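Local coordinates for putative mandelate racemase (Zymomonas mobilis, PDB 2OX4), which binds magnesium in an enolase-superfamily barrel and probably acts as a lyase (dehydratase) on an unknown substrate, at residues Ile237-Glu242 and Asn337-Glu342; Thr298-Ile303 and Val314-Ala319. All blocks are in the same frame, centred on the assembly; numbering follows the deposited sequence.

Interaction 1 of 2, residues Ile237-Glu242 and Asn337-Glu342. With MG (magnesium ion), chain O.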
ATOM      1  N   ILE C 237      13.077 -18.226 -23.826  1.00 13.54           N
ATOM      2  CA  ILE C 237      11.685 -18.664 -23.881  1.00 11.42           C
ATOM      3  C   ILE C 237      10.815 -17.456 -24.213  1.00 13.59           C
ATOM      4  O   ILE C 237      10.934 -16.413 -23.583  1.00 10.46           O
ATOM      5  CB  ILE C 237      11.272 -19.309 -22.524  1.00 14.78           C
ATOM      6  CG1 ILE C 237      12.219 -20.464 -22.179  1.00 17.32           C
ATOM      7  CG2 ILE C 237       9.803 -19.749 -22.520  1.00 12.69           C
ATOM      8  CD1 ILE C 237      12.312 -21.532 -23.261  1.00 15.34           C
ATOM      9  N   PHE C 238       9.953 -17.601 -25.221  1.00 10.59           N
ATOM     10  CA  PHE C 238       9.183 -16.487 -25.760  1.00  8.96           C
ATOM     11  C   PHE C 238       8.170 -16.010 -24.705  1.00 11.93           C
ATOM     12  O   PHE C 238       8.125 -14.832 -24.355  1.00  8.99           O
ATOM     13  CB  PHE C 238       8.443 -16.959 -27.021  1.00  9.73           C
ATOM     14  CG  PHE C 238       7.921 -15.847 -27.876  1.00 10.33           C
ATOM     15  CD1 PHE C 238       8.788 -14.901 -28.425  1.00 14.43           C
ATOM     16  CD2 PHE C 238       6.565 -15.749 -28.144  1.00 14.21           C
ATOM     17  CE1 PHE C 238       8.307 -13.877 -29.225  1.00 17.78           C
ATOM     18  CE2 PHE C 238       6.062 -14.712 -28.944  1.00 16.02           C
ATOM     19  CZ  PHE C 238       6.931 -13.779 -29.484  1.00 12.54           C
ATOM     20  N   PHE C 239       7.371 -16.943 -24.205  1.00 11.99           N
ATOM     21  CA  PHE C 239       6.609 -16.736 -22.981  1.00 12.08           C
ATOM     22  C   PHE C 239       6.281 -18.056 -22.305  1.00 11.07           C
ATOM     23  O   PHE C 239       6.533 -19.123 -22.867  1.00  8.73           O
ATOM     24  CB  PHE C 239       5.390 -15.793 -23.163  1.00  5.47           C
ATOM     25  CG  PHE C 239       4.372 -16.216 -24.206  1.00  7.47           C
ATOM     26  CD1 PHE C 239       3.453 -17.236 -23.943  1.00  9.12           C
ATOM     27  CD2 PHE C 239       4.275 -15.540 -25.419  1.00 11.44           C
ATOM     28  CE1 PHE C 239       2.480 -17.598 -24.886  1.00 14.24           C
ATOM     29  CE2 PHE C 239       3.307 -15.905 -26.372  1.00 13.65           C
ATOM     30  CZ  PHE C 239       2.414 -16.940 -26.098  1.00 12.48           C
ATOM     31  N   TYR C 240       5.725 -17.969 -21.100  1.00  8.95           N
ATOM     32  CA  TYR C 240       5.664 -19.079 -20.152  1.00  7.84           C
ATOM     33  C   TYR C 240       4.231 -19.069 -19.650  1.00 13.39           C
ATOM     34  O   TYR C 240       3.810 -18.110 -18.975  1.00 13.08           O
ATOM     35  CB  TYR C 240       6.649 -18.759 -19.015  1.00  6.97           C
ATOM     36  CG  TYR C 240       6.969 -19.853 -18.003  1.00  9.26           C
ATOM     37  CD1 TYR C 240       6.870 -21.210 -18.319  1.00 12.40           C
ATOM     38  CD2 TYR C 240       7.431 -19.500 -16.725  1.00  7.86           C
ATOM     39  CE1 TYR C 240       7.196 -22.200 -17.357  1.00 12.69           C
ATOM     40  CE2 TYR C 240       7.752 -20.463 -15.772  1.00 10.93           C
ATOM     41  CZ  TYR C 240       7.635 -21.807 -16.093  1.00 16.14           C
ATOM     42  OH  TYR C 240       7.966 -22.742 -15.146  1.00 12.28           O
ATOM     43  N   GLU C 241       3.478 -20.105 -20.013  1.00 11.83           N
ATOM     44  CA  GLU C 241       2.006 -20.078 -19.983  1.00 10.99           C
ATOM     45  C   GLU C 241       1.420 -20.936 -18.853  1.00 11.24           C
ATOM     46  O   GLU C 241       1.853 -22.081 -18.639  1.00  8.98           O
ATOM     47  CB  GLU C 241       1.425 -20.529 -21.340  1.00  9.09           C
ATOM     48  CG  GLU C 241      -0.063 -20.878 -21.279  1.00 12.77           C
ATOM     49  CD  GLU C 241      -0.669 -21.279 -22.617  1.00 17.36           C
ATOM     50  OE1 GLU C 241      -0.021 -21.058 -23.660  1.00 14.49           O
ATOM     51  OE2 GLU C 241      -1.813 -21.803 -22.619  1.00 18.94           O
ATOM     52  N   GLU C 242       0.419 -20.378 -18.160  1.00  7.21           N
ATOM     53  CA  GLU C 242      -0.356 -21.078 -17.129  1.00  8.17           C
ATOM     54  C   GLU C 242       0.517 -21.793 -16.100  1.00 10.96           C
ATOM     55  O   GLU C 242       0.497 -23.019 -15.979  1.00 11.78           O
ATOM     56  CB  GLU C 242      -1.386 -22.023 -17.744  1.00 11.39           C
ATOM     57  CG  GLU C 242      -2.647 -21.319 -18.274  1.00 14.88           C
ATOM     58  CD  GLU C 242      -3.912 -22.104 -17.945  1.00 17.00           C
ATOM     59  OE1 GLU C 242      -4.071 -23.212 -18.496  1.00 20.21           O
ATOM     60  OE2 GLU C 242      -4.742 -21.619 -17.140  1.00 16.58           O
ATOM     61  N   ASN C 337      -3.284  -4.708 -30.287  1.00  9.62           N
ATOM     62  CA  ASN C 337      -2.316  -5.341 -29.399  1.00  9.22           C
ATOM     63  C   ASN C 337      -2.285  -6.868 -29.535  1.00 12.75           C
ATOM     64  O   ASN C 337      -2.328  -7.597 -28.558  1.00  8.49           O
ATOM     65  CB  ASN C 337      -2.479  -4.884 -27.921  1.00  8.25           C
ATOM     66  CG  ASN C 337      -3.900  -5.124 -27.351  1.00  8.97           C
ATOM     67  OD1 ASN C 337      -4.889  -5.078 -28.079  1.00  9.81           O
ATOM     68  ND2 ASN C 337      -3.990  -5.354 -26.027  1.00  8.14           N
ATOM     69  N   PHE C 338      -2.211  -7.349 -30.768  1.00 14.75           N
ATOM     70  CA  PHE C 338      -2.137  -8.782 -31.045  1.00 12.62           C
ATOM     71  C   PHE C 338      -0.689  -9.273 -30.952  1.00 12.56           C
ATOM     72  O   PHE C 338       0.218  -8.616 -31.459  1.00 14.54           O
ATOM     73  CB  PHE C 338      -2.704  -9.044 -32.459  1.00 11.75           C
ATOM     74  CG  PHE C 338      -2.408 -10.422 -33.007  1.00 12.44           C
ATOM     75  CD1 PHE C 338      -3.113 -11.530 -32.553  1.00 13.53           C
ATOM     76  CD2 PHE C 338      -1.453 -10.592 -34.007  1.00 11.64           C
ATOM     77  CE1 PHE C 338      -2.858 -12.805 -33.077  1.00 13.45           C
ATOM     78  CE2 PHE C 338      -1.186 -11.856 -34.534  1.00 12.10           C
ATOM     79  CZ  PHE C 338      -1.890 -12.960 -34.069  1.00 10.49           C
ATOM     80  N   CYS C 339      -0.479 -10.432 -30.318  1.00  8.64           N
ATOM     81  CA  CYS C 339       0.857 -11.033 -30.201  1.00 11.72           C
ATOM     82  C   CYS C 339       1.095 -12.095 -31.303  1.00 13.06           C
ATOM     83  O   CYS C 339       1.971 -11.940 -32.168  1.00 12.37           O
ATOM     84  CB  CYS C 339       1.027 -11.681 -28.813  1.00 11.49           C
ATOM     85  SG  CYS C 339       2.604 -12.531 -28.619  1.00 17.28           S
ATOM     86  N   ILE C 340       0.297 -13.155 -31.268  1.00 10.52           N
ATOM     87  CA  ILE C 340       0.533 -14.363 -32.088  1.00  9.31           C
ATOM     88  C   ILE C 340      -0.729 -15.228 -32.011  1.00 13.20           C
ATOM     89  O   ILE C 340      -1.531 -15.083 -31.076  1.00 10.16           O
ATOM     90  CB  ILE C 340       1.804 -15.130 -31.622  1.00  8.16           C
ATOM     91  CG1 ILE C 340       2.262 -16.142 -32.685  1.00  9.14           C
ATOM     92  CG2 ILE C 340       1.619 -15.749 -30.220  1.00 12.07           C
ATOM     93  CD1 ILE C 340       3.630 -16.746 -32.401  1.00 13.23           C
ATOM     94  N   HIS C 341      -0.943 -16.078 -33.012  1.00  9.68           N
ATOM     95  CA  HIS C 341      -2.125 -16.947 -33.044  1.00  9.50           C
ATOM     96  C   HIS C 341      -1.761 -18.410 -32.739  1.00  9.54           C
ATOM     97  O   HIS C 341      -0.790 -18.948 -33.273  1.00 12.95           O
ATOM     98  CB  HIS C 341      -2.839 -16.847 -34.402  1.00 11.24           C
ATOM     99  CG  HIS C 341      -4.033 -17.747 -34.511  1.00 13.95           C
ATOM    100  ND1 HIS C 341      -5.306 -17.336 -34.183  1.00 13.63           N
ATOM    101  CD2 HIS C 341      -4.140 -19.048 -34.877  1.00  9.98           C
ATOM    102  CE1 HIS C 341      -6.148 -18.338 -34.352  1.00 14.09           C
ATOM    103  NE2 HIS C 341      -5.467 -19.390 -34.772  1.00 11.37           N
ATOM    104  N   GLU C 342      -2.547 -19.043 -31.876  1.00 10.38           N
ATOM    105  CA  GLU C 342      -2.342 -20.434 -31.505  1.00 11.61           C
ATOM    106  C   GLU C 342      -3.031 -21.340 -32.515  1.00 14.16           C
ATOM    107  O   GLU C 342      -4.256 -21.261 -32.705  1.00 13.68           O
ATOM    108  CB  GLU C 342      -2.949 -20.708 -30.132  1.00 13.58           C
ATOM    109  CG  GLU C 342      -2.839 -22.167 -29.738  1.00 11.67           C
ATOM    110  CD  GLU C 342      -3.351 -22.458 -28.339  1.00 23.01           C
ATOM    111  OE1 GLU C 342      -4.209 -21.704 -27.816  1.00 16.44           O
ATOM    112  OE2 GLU C 342      -2.892 -23.465 -27.769  1.00 14.74           O
TER
HETATM  113 MG    MG O 402      -2.936 -23.561 -22.514  1.00  8.25          MG
HETATM  114  O   HOH W   1      -3.286 -20.622 -25.275  1.00 16.12           O
HETATM  115  O   HOH W   2      -2.659 -24.045 -20.372  1.00 20.96           O
HETATM  116  O   HOH W   3      -3.358 -23.624 -24.565  1.00 25.01           O
HETATM  117  O   HOH W   4      -4.226 -25.540 -22.594  1.00 27.07           O

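Interaction 2 of 2, residues Thr298-Ile303 and Val314-Ala319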
ATOM      1  N   THR C 298     -17.870  -9.671 -27.856  1.00  7.57           N
ATOM      2  CA  THR C 298     -18.204  -8.442 -27.123  1.00  7.84           C
ATOM      3  C   THR C 298     -17.221  -8.233 -25.969  1.00  8.13           C
ATOM      4  O   THR C 298     -16.638  -7.144 -25.797  1.00  8.24           O
ATOM      5  CB  THR C 298     -19.664  -8.504 -26.621  1.00  8.32           C
ATOM      6  OG1 THR C 298     -20.542  -8.541 -27.751  1.00 11.11           O
ATOM      7  CG2 THR C 298     -20.017  -7.279 -25.757  1.00  8.56           C
ATOM      8  N   GLU C 299     -17.004  -9.292 -25.203  1.00  6.92           N
ATOM      9  CA  GLU C 299     -16.160  -9.196 -24.014  1.00  7.40           C
ATOM     10  C   GLU C 299     -14.677  -9.332 -24.337  1.00  7.77           C
ATOM     11  O   GLU C 299     -13.846  -8.670 -23.714  1.00  7.94           O
ATOM     12  CB  GLU C 299     -16.592 -10.223 -22.962  1.00  9.96           C
ATOM     13  CG  GLU C 299     -16.014  -9.967 -21.560  1.00  9.17           C
ATOM     14  CD  GLU C 299     -16.711  -8.848 -20.805  1.00 10.34           C
ATOM     15  OE1 GLU C 299     -17.590  -8.167 -21.369  1.00  9.76           O
ATOM     16  OE2 GLU C 299     -16.382  -8.656 -19.612  1.00  9.12           O
ATOM     17  N   PHE C 300     -14.334 -10.189 -25.297  1.00 10.23           N
ATOM     18  CA  PHE C 300     -12.938 -10.296 -25.772  1.00  9.12           C
ATOM     19  C   PHE C 300     -12.392  -8.911 -26.108  1.00 10.96           C
ATOM     20  O   PHE C 300     -11.284  -8.556 -25.706  1.00 10.27           O
ATOM     21  CB  PHE C 300     -12.865 -11.154 -27.031  1.00  8.56           C
ATOM     22  CG  PHE C 300     -11.466 -11.371 -27.558  1.00 14.05           C
ATOM     23  CD1 PHE C 300     -10.778 -12.549 -27.257  1.00 17.65           C
ATOM     24  CD2 PHE C 300     -10.856 -10.436 -28.402  1.00 10.55           C
ATOM     25  CE1 PHE C 300      -9.502 -12.785 -27.769  1.00 13.58           C
ATOM     26  CE2 PHE C 300      -9.557 -10.654 -28.894  1.00 10.50           C
ATOM     27  CZ  PHE C 300      -8.890 -11.829 -28.582  1.00 17.53           C
ATOM     28  N   LYS C 301     -13.178  -8.135 -26.846  1.00 11.61           N
ATOM     29  CA  LYS C 301     -12.776  -6.792 -27.245  1.00 12.67           C
ATOM     30  C   LYS C 301     -12.526  -5.908 -26.028  1.00 13.95           C
ATOM     31  O   LYS C 301     -11.514  -5.212 -25.952  1.00 11.66           O
ATOM     32  CB  LYS C 301     -13.839  -6.159 -28.145  1.00 13.03           C
ATOM     33  CG  LYS C 301     -13.324  -5.016 -29.004  1.00 25.99           C
ATOM     34  CD  LYS C 301     -14.176  -4.831 -30.249  1.00 30.04           C
ATOM     35  CE  LYS C 301     -14.405  -3.359 -30.549  1.00 35.95           C
ATOM     36  NZ  LYS C 301     -13.125  -2.631 -30.764  1.00 35.03           N
ATOM     37  N   LYS C 302     -13.455  -5.940 -25.078  1.00  9.68           N
ATOM     38  CA  LYS C 302     -13.313  -5.164 -23.836  1.00  7.56           C
ATOM     39  C   LYS C 302     -12.073  -5.558 -23.035  1.00  8.30           C
ATOM     40  O   LYS C 302     -11.373  -4.698 -22.484  1.00  9.67           O
ATOM     41  CB  LYS C 302     -14.587  -5.277 -22.979  1.00  8.85           C
ATOM     42  CG  LYS C 302     -15.855  -4.767 -23.712  1.00  8.94           C
ATOM     43  CD  LYS C 302     -17.145  -4.888 -22.879  1.00  9.40           C
ATOM     44  CE  LYS C 302     -18.365  -4.474 -23.737  1.00 12.16           C
ATOM     45  NZ  LYS C 302     -19.649  -4.580 -22.981  1.00 12.16           N
ATOM     46  N   ILE C 303     -11.792  -6.853 -22.985  1.00  6.41           N
ATOM     47  CA  ILE C 303     -10.597  -7.339 -22.283  1.00  7.29           C
ATOM     48  C   ILE C 303      -9.334  -6.874 -22.995  1.00 11.51           C
ATOM     49  O   ILE C 303      -8.431  -6.335 -22.362  1.00  8.52           O
ATOM     50  CB  ILE C 303     -10.588  -8.883 -22.137  1.00  7.31           C
ATOM     51  CG1 ILE C 303     -11.743  -9.329 -21.229  1.00  6.54           C
ATOM     52  CG2 ILE C 303      -9.232  -9.357 -21.580  1.00  7.45           C
ATOM     53  CD1 ILE C 303     -12.174 -10.798 -21.437  1.00 10.32           C
ATOM     54  N   VAL C 314      -2.082  -9.803 -26.823  1.00  9.03           N
ATOM     55  CA  VAL C 314      -3.154 -10.782 -26.795  1.00 12.15           C
ATOM     56  C   VAL C 314      -2.862 -11.936 -27.751  1.00 13.25           C
ATOM     57  O   VAL C 314      -2.463 -11.726 -28.898  1.00 12.19           O
ATOM     58  CB  VAL C 314      -4.524 -10.147 -27.159  1.00  8.69           C
ATOM     59  CG1 VAL C 314      -5.650 -11.155 -26.934  1.00 11.38           C
ATOM     60  CG2 VAL C 314      -4.769  -8.868 -26.340  1.00  9.92           C
ATOM     61  N   GLN C 315      -3.056 -13.156 -27.265  1.00  9.15           N
ATOM     62  CA  GLN C 315      -3.162 -14.330 -28.145  1.00  9.76           C
ATOM     63  C   GLN C 315      -4.424 -15.072 -27.734  1.00 10.89           C
ATOM     64  O   GLN C 315      -4.469 -15.614 -26.641  1.00 11.58           O
ATOM     65  CB  GLN C 315      -1.937 -15.255 -27.935  1.00  9.34           C
ATOM     66  CG  GLN C 315      -2.102 -16.685 -28.548  1.00 13.48           C
ATOM     67  CD  GLN C 315      -1.953 -17.792 -27.519  1.00 11.87           C
ATOM     68  OE1 GLN C 315      -0.867 -18.022 -26.981  1.00 13.26           O
ATOM     69  NE2 GLN C 315      -3.049 -18.487 -27.239  1.00 10.11           N
ATOM     70  N   ALA C 316      -5.443 -15.109 -28.591  1.00 10.70           N
ATOM     71  CA  ALA C 316      -6.651 -15.844 -28.247  1.00 10.81           C
ATOM     72  C   ALA C 316      -6.268 -17.292 -27.951  1.00  8.68           C
ATOM     73  O   ALA C 316      -5.467 -17.891 -28.671  1.00  9.53           O
ATOM     74  CB  ALA C 316      -7.675 -15.783 -29.357  1.00 14.06           C
ATOM     75  N   HIS C 317      -6.829 -17.844 -26.887  1.00 12.25           N
ATOM     76  CA  HIS C 317      -6.773 -19.288 -26.697  1.00  9.96           C
ATOM     77  C   HIS C 317      -7.719 -19.944 -27.682  1.00 10.73           C
ATOM     78  O   HIS C 317      -8.909 -19.605 -27.736  1.00 12.68           O
ATOM     79  CB  HIS C 317      -7.163 -19.669 -25.277  1.00 10.33           C
ATOM     80  CG  HIS C 317      -7.264 -21.144 -25.064  1.00 11.63           C
ATOM     81  ND1 HIS C 317      -8.469 -21.815 -25.088  1.00 13.17           N
ATOM     82  CD2 HIS C 317      -6.314 -22.080 -24.828  1.00 13.79           C
ATOM     83  CE1 HIS C 317      -8.255 -23.102 -24.880  1.00 17.63           C
ATOM     84  NE2 HIS C 317      -6.957 -23.289 -24.719  1.00 14.77           N
ATOM     85  N   VAL C 318      -7.189 -20.881 -28.465  1.00 11.74           N
ATOM     86  CA  VAL C 318      -7.994 -21.549 -29.489  1.00 13.66           C
ATOM     87  C   VAL C 318      -7.772 -23.051 -29.397  1.00 18.26           C
ATOM     88  O   VAL C 318      -6.654 -23.534 -29.612  1.00 18.83           O
ATOM     89  CB  VAL C 318      -7.626 -21.065 -30.919  1.00 15.88           C
ATOM     90  CG1 VAL C 318      -8.561 -21.707 -31.953  1.00 26.75           C
ATOM     91  CG2 VAL C 318      -7.728 -19.548 -31.009  1.00 14.66           C
ATOM     92  N   ALA C 319      -8.833 -23.782 -29.067  1.00 15.02           N
ATOM     93  CA  ALA C 319      -8.722 -25.226 -28.810  1.00 21.03           C
ATOM     94  C   ALA C 319     -10.065 -25.918 -28.895  1.00 29.46           C
ATOM     95  O   ALA C 319     -10.462 -26.638 -27.970  1.00 30.20           O
ATOM     96  CB  ALA C 319      -8.065 -25.502 -27.448  1.00 20.03           C
TER

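Interaction 1 of 2, residues Ile237-Glu242 and Asn337-Glu342
F238 and F239 reach across the inside of a barrel to C339 and I340, which lie in the loop leading into strand 341-344. The barrel is that of the enolase superfamily, and strands 237-241 and 341-344 are not neighbours in it. The apolar part centres on the C339 sulfur. C339 SG lies 4.1 Å from CE2 of F238 and equally far from CE2 of F239. Both are sulfur-aromatic contacts, oblique to the rings. The F238 ring carbon CG is anti to its backbone N (chi1 -164°), while in F239 it sits between N and the carbonyl carbon (58°); neighbouring residues thus send both rings to one sulfur. CG2 of I340 meets the edge of the F239 ring, near its plane.

The polar part is bridged by water and links the two strands themselves. E241 OE2 binds magnesium, as do E215 and E267. K166 forms salt bridges with both E241 and E342. Three waters complete the metal shell. One of them donates to E342 OE2. A water off the metal donates to E342 OE1 at 2.9 Å and, at 3.3 Å, to E241 OE2.

Interaction 2 of 2, residues Thr298-Ile303 and Val314-Ala319
F300 lays the far end of its ring against V314 and A316. Two neighbouring ring atoms do the touching. CZ of F300 meets CG1 of V314 at 3.7 Å. CE1 of F300 meets CB of A316 at 3.9 Å. Both methyl groups approach the ring obliquely. The F300 and V314 side chains run past each other in opposite directions. With chi1 at -177°, the F300 ring extends away from its own N and out from the helix. CG1 of V314 is likewise anti to its own N, and this branch makes the contact. P289 also touches the F300 ring.

The contact belongs to a beta-alpha-beta crossover of the enolase-superfamily barrel. Helix 296-309 runs outside the barrel and is followed directly by strand 313-314. F300 therefore packs the helix against the strand that comes next and the loop after it. That loop leads on to helix 322-333.

Between V314 and A316, Q315 points away from the helix, and its amide folds back on the loop. NE2 of Q315 donates to A316 O at 2.9 Å, with a nearly straight N-H...O angle of 176°. The acceptor lies in the amide plane of Q315, but the donor stands 59° out of the carbonyl plane. Y129 and Q288 both bond to OE1 of Q315, so partners at both amide ends fix its rotation.

In the fold
After the N-terminal domain and the first barrel strands, the chain reaches strand 237-241, the early side of interaction 1. It then passes strands 263-265 and 286-287 and enters helix 296-309. Interaction 2 closes a short loop there, from 298-303 to 314-319, with 10 residues between. The chain continues through helix 322-333 to 337-342, where interaction 1 closes the long loop of 94 residues. The short loop thus lies wholly within the long one. Interaction 1 ties strand 237-241 to strand 341-344 and the loop before it; interaction 2 joins an outer helix to the wall. They touch directly: C339 N and V314 O probably form a hydrogen bond, as do V318 N and E342 OE1.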